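Long-range contact in DUF1460 domain-containing protein (Legionella pneumophila subsp. pneumophila, PDB 2IM9), which is of unknown function but probably hydrolyses amide bonds in peptidoglycan, as an N-acetylmuramoyl-L-alanine amidase-like protein: residues S61-G75 and F85-Y98. Residues are numbered along the deposited sequence; the frame is centred on the assembly and turned at random.
Sequences SAYFKGTKYILGSLG and FPRYRVDGFDCDTY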
loop_
_atom_site.group_PDB
_atom_site.type_symbol
_atom_site.label_atom_id
_atom_site.label_comp_id
_atom_site.label_asym_id
_atom_site.label_seq_id
_atom_site.Cartn_x
_atom_site.Cartn_y
_atom_site.Cartn_z
ATOM N N SER A 61 -10.914 8.443 -0.752
ATOM C CA SER A 61 -10.805 7.213 -1.516
ATOM C C SER A 61 -11.924 7.123 -2.575
ATOM O O SER A 61 -11.674 6.743 -3.715
ATOM C CB SER A 61 -10.773 5.996 -0.584
ATOM O OG SER A 61 -11.941 5.906 0.205
ATOM N N ALA A 62 -13.140 7.542 -2.214
ATOM C CA ALA A 62 -14.276 7.537 -3.151
ATOM C C ALA A 62 -14.063 8.481 -4.333
ATOM O O ALA A 62 -14.437 8.165 -5.459
ATOM C CB ALA A 62 -15.557 7.883 -2.439
ATOM N N TYR A 63 -13.437 9.615 -4.070
ATOM C CA TYR A 63 -13.220 10.646 -5.094
ATOM C C TYR A 63 -12.428 10.096 -6.279
ATOM O O TYR A 63 -12.598 10.547 -7.419
ATOM C CB TYR A 63 -12.509 11.836 -4.465
ATOM C CG TYR A 63 -12.131 12.937 -5.433
ATOM C CD1 TYR A 63 -13.097 13.811 -5.948
ATOM C CD2 TYR A 63 -10.803 13.112 -5.825
ATOM C CE1 TYR A 63 -12.742 14.832 -6.843
ATOM C CE2 TYR A 63 -10.434 14.122 -6.711
ATOM C CZ TYR A 63 -11.403 14.977 -7.215
ATOM O OH TYR A 63 -11.020 15.964 -8.092
ATOM N N PHE A 64 -11.565 9.114 -6.010
ATOM C CA PHE A 64 -10.724 8.520 -7.054
ATOM C C PHE A 64 -11.271 7.231 -7.652
ATOM O O PHE A 64 -10.598 6.615 -8.454
ATOM C CB PHE A 64 -9.303 8.272 -6.530
ATOM C CG PHE A 64 -8.565 9.533 -6.177
ATOM C CD1 PHE A 64 -8.109 10.399 -7.181
ATOM C CD2 PHE A 64 -8.341 9.870 -4.854
ATOM C CE1 PHE A 64 -7.429 11.571 -6.857
ATOM C CE2 PHE A 64 -7.663 11.049 -4.516
ATOM C CZ PHE A 64 -7.209 11.900 -5.516
ATOM N N LYS A 65 -12.467 6.791 -7.243
ATOM C CA LYS A 65 -13.052 5.598 -7.876
ATOM C C LYS A 65 -13.146 5.805 -9.391
ATOM O O LYS A 65 -13.486 6.906 -9.857
ATOM C CB LYS A 65 -14.434 5.264 -7.307
ATOM C CG LYS A 65 -14.399 4.558 -5.962
ATOM C CD LYS A 65 -15.785 4.487 -5.332
ATOM C CE LYS A 65 -16.686 3.512 -6.064
ATOM N NZ LYS A 65 -17.980 3.402 -5.332
ATOM N N GLY A 66 -12.833 4.752 -10.140
ATOM C CA GLY A 66 -12.864 4.788 -11.596
ATOM C C GLY A 66 -11.587 5.249 -12.274
ATOM O O GLY A 66 -11.468 5.149 -13.494
ATOM N N THR A 67 -10.631 5.755 -11.495
ATOM C CA THR A 67 -9.303 6.113 -12.015
ATOM C C THR A 67 -8.541 4.863 -12.448
ATOM O O THR A 67 -8.549 3.843 -11.749
ATOM C CB THR A 67 -8.480 6.887 -10.961
ATOM O OG1 THR A 67 -9.208 8.060 -10.571
ATOM C CG2 THR A 67 -7.126 7.308 -11.515
ATOM N N LYS A 68 -7.864 4.944 -13.591
ATOM C CA LYS A 68 -7.269 3.766 -14.194
ATOM C C LYS A 68 -6.124 3.200 -13.370
ATOM O O LYS A 68 -5.472 3.925 -12.612
ATOM C CB LYS A 68 -6.789 4.058 -15.616
ATOM C CG LYS A 68 -5.503 4.829 -15.694
ATOM C CD LYS A 68 -5.124 5.102 -17.140
ATOM C CE LYS A 68 -4.212 6.308 -17.220
ATOM N NZ LYS A 68 -3.591 6.400 -18.570
ATOM N N TYR A 69 -5.884 1.910 -13.559
ATOM C CA TYR A 69 -4.780 1.210 -12.945
ATOM C C TYR A 69 -3.525 1.452 -13.762
ATOM O O TYR A 69 -3.545 1.296 -14.990
ATOM C CB TYR A 69 -5.091 -0.294 -12.893
ATOM C CG TYR A 69 -4.027 -1.107 -12.221
ATOM C CD1 TYR A 69 -4.007 -1.236 -10.829
ATOM C CD2 TYR A 69 -3.032 -1.743 -12.968
ATOM C CE1 TYR A 69 -3.024 -1.986 -10.196
ATOM C CE2 TYR A 69 -2.027 -2.501 -12.337
ATOM C CZ TYR A 69 -2.037 -2.607 -10.949
ATOM O OH TYR A 69 -1.062 -3.357 -10.327
ATOM N N ILE A 70 -2.446 1.868 -13.100
ATOM C CA ILE A 70 -1.125 1.899 -13.728
ATOM C C ILE A 70 -0.141 1.167 -12.823
ATOM O O ILE A 70 0.089 1.587 -11.692
ATOM C CB ILE A 70 -0.596 3.329 -13.983
ATOM C CG1 ILE A 70 -1.599 4.125 -14.822
ATOM C CG2 ILE A 70 0.782 3.273 -14.638
ATOM C CD1 ILE A 70 -1.270 5.607 -14.954
ATOM N N LEU A 71 0.424 0.072 -13.315
ATOM C CA LEU A 71 1.408 -0.667 -12.541
ATOM C C LEU A 71 2.622 0.214 -12.259
ATOM O O LEU A 71 3.159 0.831 -13.179
ATOM C CB LEU A 71 1.856 -1.900 -13.315
ATOM C CG LEU A 71 2.865 -2.781 -12.591
ATOM C CD1 LEU A 71 2.283 -3.322 -11.289
ATOM C CD2 LEU A 71 3.323 -3.907 -13.516
ATOM N N GLY A 72 3.042 0.287 -10.994
ATOM C CA GLY A 72 4.231 1.087 -10.633
ATOM C C GLY A 72 4.013 2.563 -10.955
ATOM O O GLY A 72 4.796 3.181 -11.670
ATOM N N SER A 73 2.931 3.122 -10.427
ATOM C CA SER A 73 2.460 4.460 -10.814
ATOM C C SER A 73 3.433 5.596 -10.503
ATOM O O SER A 73 3.430 6.615 -11.196
ATOM C CB SER A 73 1.132 4.762 -10.120
ATOM O OG SER A 73 0.036 4.192 -10.847
ATOM N N LEU A 74 4.214 5.437 -9.431
ATOM C CA LEU A 74 5.050 6.531 -8.910
ATOM C C LEU A 74 6.519 6.169 -8.906
ATOM O O LEU A 74 6.889 4.987 -8.799
ATOM C CB LEU A 74 4.624 6.887 -7.472
ATOM C CG LEU A 74 3.164 7.343 -7.320
ATOM C CD1 LEU A 74 2.849 7.787 -5.872
ATOM C CD2 LEU A 74 2.890 8.483 -8.286
ATOM N N GLY A 75 7.354 7.200 -8.987
ATOM C CA GLY A 75 8.794 7.053 -8.836
ATOM C C GLY A 75 9.360 8.146 -7.939
ATOM O O GLY A 75 8.706 8.601 -6.985
ATOM N N PHE A 85 9.497 8.310 -12.849
ATOM C CA PHE A 85 8.041 8.429 -12.769
ATOM C C PHE A 85 7.667 9.484 -11.704
ATOM O O PHE A 85 8.487 9.797 -10.815
ATOM C CB PHE A 85 7.414 7.070 -12.449
ATOM C CG PHE A 85 6.930 6.319 -13.663
ATOM C CD1 PHE A 85 7.770 6.135 -14.774
ATOM C CD2 PHE A 85 5.627 5.838 -13.719
ATOM C CE1 PHE A 85 7.329 5.458 -15.903
ATOM C CE2 PHE A 85 5.170 5.140 -14.860
ATOM C CZ PHE A 85 6.042 4.948 -15.947
ATOM N N PRO A 86 6.449 10.045 -11.801
ATOM C CA PRO A 86 6.084 11.182 -10.954
ATOM C C PRO A 86 6.064 10.811 -9.472
ATOM O O PRO A 86 5.851 9.649 -9.111
ATOM C CB PRO A 86 4.663 11.548 -11.399
ATOM C CG PRO A 86 4.205 10.462 -12.305
ATOM C CD PRO A 86 5.368 9.625 -12.717
ATOM N N ARG A 87 6.255 11.816 -8.622
ATOM C CA ARG A 87 6.203 11.623 -7.177
ATOM C C ARG A 87 4.791 11.416 -6.635
ATOM O O ARG A 87 4.596 10.788 -5.577
ATOM C CB ARG A 87 6.857 12.832 -6.506
ATOM C CG ARG A 87 8.361 12.767 -6.712
ATOM C CD ARG A 87 9.022 14.087 -6.399
ATOM N NE ARG A 87 8.689 15.083 -7.409
ATOM C CZ ARG A 87 9.159 16.317 -7.395
ATOM N NH1 ARG A 87 9.974 16.679 -6.401
ATOM N NH2 ARG A 87 8.818 17.159 -8.370
ATOM N N TYR A 88 3.816 11.971 -7.353
ATOM C CA TYR A 88 2.384 11.781 -7.073
ATOM C C TYR A 88 1.600 12.126 -8.346
ATOM O O TYR A 88 2.107 12.818 -9.241
ATOM C CB TYR A 88 1.905 12.665 -5.912
ATOM C CG TYR A 88 2.334 14.110 -6.072
ATOM C CD1 TYR A 88 1.520 15.033 -6.743
ATOM C CD2 TYR A 88 3.564 14.545 -5.562
ATOM C CE1 TYR A 88 1.916 16.367 -6.912
ATOM C CE2 TYR A 88 3.979 15.863 -5.712
ATOM C CZ TYR A 88 3.153 16.771 -6.391
ATOM O OH TYR A 88 3.568 18.073 -6.539
ATOM N N ARG A 89 0.385 11.604 -8.439
ATOM C CA ARG A 89 -0.447 11.821 -9.621
ATOM C C ARG A 89 -1.897 11.528 -9.307
ATOM O O ARG A 89 -2.203 10.856 -8.310
ATOM C CB ARG A 89 0.033 10.930 -10.777
ATOM C CG ARG A 89 -0.153 9.438 -10.525
ATOM C CD ARG A 89 0.727 8.606 -11.430
ATOM N NE ARG A 89 0.425 8.821 -12.863
ATOM C CZ ARG A 89 1.111 8.274 -13.872
ATOM N NH1 ARG A 89 2.155 7.492 -13.638
ATOM N NH2 ARG A 89 0.762 8.535 -15.143
ATOM N N VAL A 90 -2.797 12.013 -10.161
ATOM C CA VAL A 90 -4.233 11.747 -9.953
ATOM C C VAL A 90 -4.875 11.028 -11.130
ATOM O O VAL A 90 -6.097 10.839 -11.145
ATOM C CB VAL A 90 -5.010 13.046 -9.669
ATOM C CG1 VAL A 90 -4.575 13.636 -8.315
ATOM C CG2 VAL A 90 -4.806 14.061 -10.809
ATOM N N ASP A 91 -4.067 10.645 -12.110
ATOM C CA ASP A 91 -4.558 10.048 -13.361
ATOM C C ASP A 91 -4.434 8.515 -13.391
ATOM O O ASP A 91 -4.865 7.870 -14.344
ATOM C CB ASP A 91 -3.811 10.644 -14.562
ATOM C CG ASP A 91 -2.342 10.262 -14.576
ATOM O OD1 ASP A 91 -1.725 10.263 -13.493
ATOM O OD2 ASP A 91 -1.799 9.943 -15.655
ATOM N N GLY A 92 -3.836 7.932 -12.354
ATOM C CA GLY A 92 -3.621 6.481 -12.333
ATOM C C GLY A 92 -3.047 6.065 -10.994
ATOM O O GLY A 92 -2.394 6.874 -10.336
ATOM N N PHE A 93 -3.305 4.817 -10.604
ATOM C CA PHE A 93 -2.821 4.246 -9.347
ATOM C C PHE A 93 -2.487 2.777 -9.485
ATOM O O PHE A 93 -3.095 2.080 -10.306
ATOM C CB PHE A 93 -3.916 4.326 -8.279
ATOM C CG PHE A 93 -4.296 5.727 -7.899
ATOM C CD1 PHE A 93 -3.495 6.471 -7.042
ATOM C CD2 PHE A 93 -5.469 6.299 -8.404
ATOM C CE1 PHE A 93 -3.842 7.787 -6.692
ATOM C CE2 PHE A 93 -5.834 7.593 -8.056
ATOM C CZ PHE A 93 -5.012 8.342 -7.185
ATOM N N ASP A 94 -1.569 2.288 -8.646
ATOM C CA ASP A 94 -1.515 0.854 -8.385
ATOM C C ASP A 94 -1.995 0.615 -6.946
ATOM O O ASP A 94 -2.412 1.565 -6.276
ATOM C CB ASP A 94 -0.139 0.263 -8.682
ATOM C CG ASP A 94 0.944 0.804 -7.795
ATOM O OD1 ASP A 94 0.737 0.908 -6.565
ATOM O OD2 ASP A 94 2.049 1.077 -8.333
ATOM N N CYS A 95 -1.993 -0.623 -6.457
ATOM C CA CYS A 95 -2.621 -0.831 -5.155
ATOM C C CYS A 95 -1.909 -0.051 -4.055
ATOM O O CYS A 95 -2.559 0.497 -3.156
ATOM C CB CYS A 95 -2.730 -2.310 -4.776
ATOM S SG CYS A 95 -1.176 -3.141 -4.545
ATOM N N ASP A 96 -0.578 0.012 -4.146
ATOM C CA ASP A 96 0.251 0.676 -3.129
ATOM C C ASP A 96 0.140 2.190 -3.220
ATOM O O ASP A 96 -0.014 2.859 -2.209
ATOM C CB ASP A 96 1.733 0.300 -3.314
ATOM C CG ASP A 96 1.967 -1.193 -3.329
ATOM O OD1 ASP A 96 1.554 -1.865 -2.375
ATOM O OD2 ASP A 96 2.585 -1.688 -4.300
ATOM N N THR A 97 0.233 2.733 -4.428
ATOM C CA THR A 97 0.176 4.186 -4.586
ATOM C C THR A 97 -1.216 4.746 -4.267
ATOM O O THR A 97 -1.340 5.887 -3.797
ATOM C CB THR A 97 0.685 4.659 -5.963
ATOM O OG1 THR A 97 -0.264 4.313 -6.978
ATOM C CG2 THR A 97 2.052 4.008 -6.297
ATOM N N TYR A 98 -2.261 3.965 -4.516
ATOM C CA TYR A 98 -3.599 4.385 -4.129
ATOM C C TYR A 98 -3.692 4.583 -2.621
ATOM O O TYR A 98 -4.140 5.619 -2.142
ATOM C CB TYR A 98 -4.630 3.368 -4.615
ATOM C CG TYR A 98 -6.052 3.708 -4.279
ATOM C CD1 TYR A 98 -6.644 4.889 -4.741
ATOM C CD2 TYR A 98 -6.842 2.822 -3.529
ATOM C CE1 TYR A 98 -7.977 5.189 -4.427
ATOM C CE2 TYR A 98 -8.154 3.121 -3.209
ATOM C CZ TYR A 98 -8.719 4.290 -3.676
ATOM O OH TYR A 98 -10.025 4.562 -3.366
HETATM O O HOH W 1 -8.767 10.646 -11.276
HETATM O O HOH W 2 -8.064 7.596 -15.041
HETATM O O HOH W 3 -1.867 8.370 -17.986
HETATM O O HOH W 4 -1.129 -3.159 -7.708
#
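A single parallel beta bridge between Tyr69 and Phe93 fastens 61-75 to the approach to helix 95-107. Its hydrogen bonds run from Phe93 N to Lys68 O (3.1 Å) and from Ile70 N to Phe93 O (2.9 Å). Asp94, the N-cap, suits its place because its carboxylate serves both segments. OD1 takes Thr97 N, while Thr97 OG1 accepts from Asp94 N, completing a capping box; OD2 is met from above the carboxylate plane by Ser73 N (3.1 Å). Ser73 OG donates to Ile70 O, so a small hydroxyl fits here. Just before it, Gly72 takes a positive phi (62°), which favours glycine.

Arg89 links the segments further along. NE and NH2 grip Asp91 side-on, one nitrogen to each oxygen, which fixes how the guanidinium is turned; NH1 then reaches Ser73 O in the plane of both groups (2.9 Å), and Ile70 CD1 lies over one face, 3.6 Å from NH2. Branched, apolar Leu74 packs its CG against Thr97 CG2 (3.7 Å), and Gly75 N bonds to Pro86 O. At the other end, the edge of Phe93 points into the face of Phe64, a T-shaped pair with planes at 73°, and Val90 CG1 touches Phe64 CE1. The Tyr98 ring swings away from its own backbone N (chi1 -180°), carrying OH across to donate to Ser61 O (2.8 Å). A water joins Tyr69 OH to Cys95 N (3.0 Å from the water).

Helix 27-45 packs on Pro86, Tyr88, Arg89 and Asp91, and strand 278-285 meets Phe93 and Tyr98. Strand 264-275 lies against Ser61 and Cys95, where His268 touches Cys95, consistent with a papain-like cysteine-histidine pair, though no activity is established.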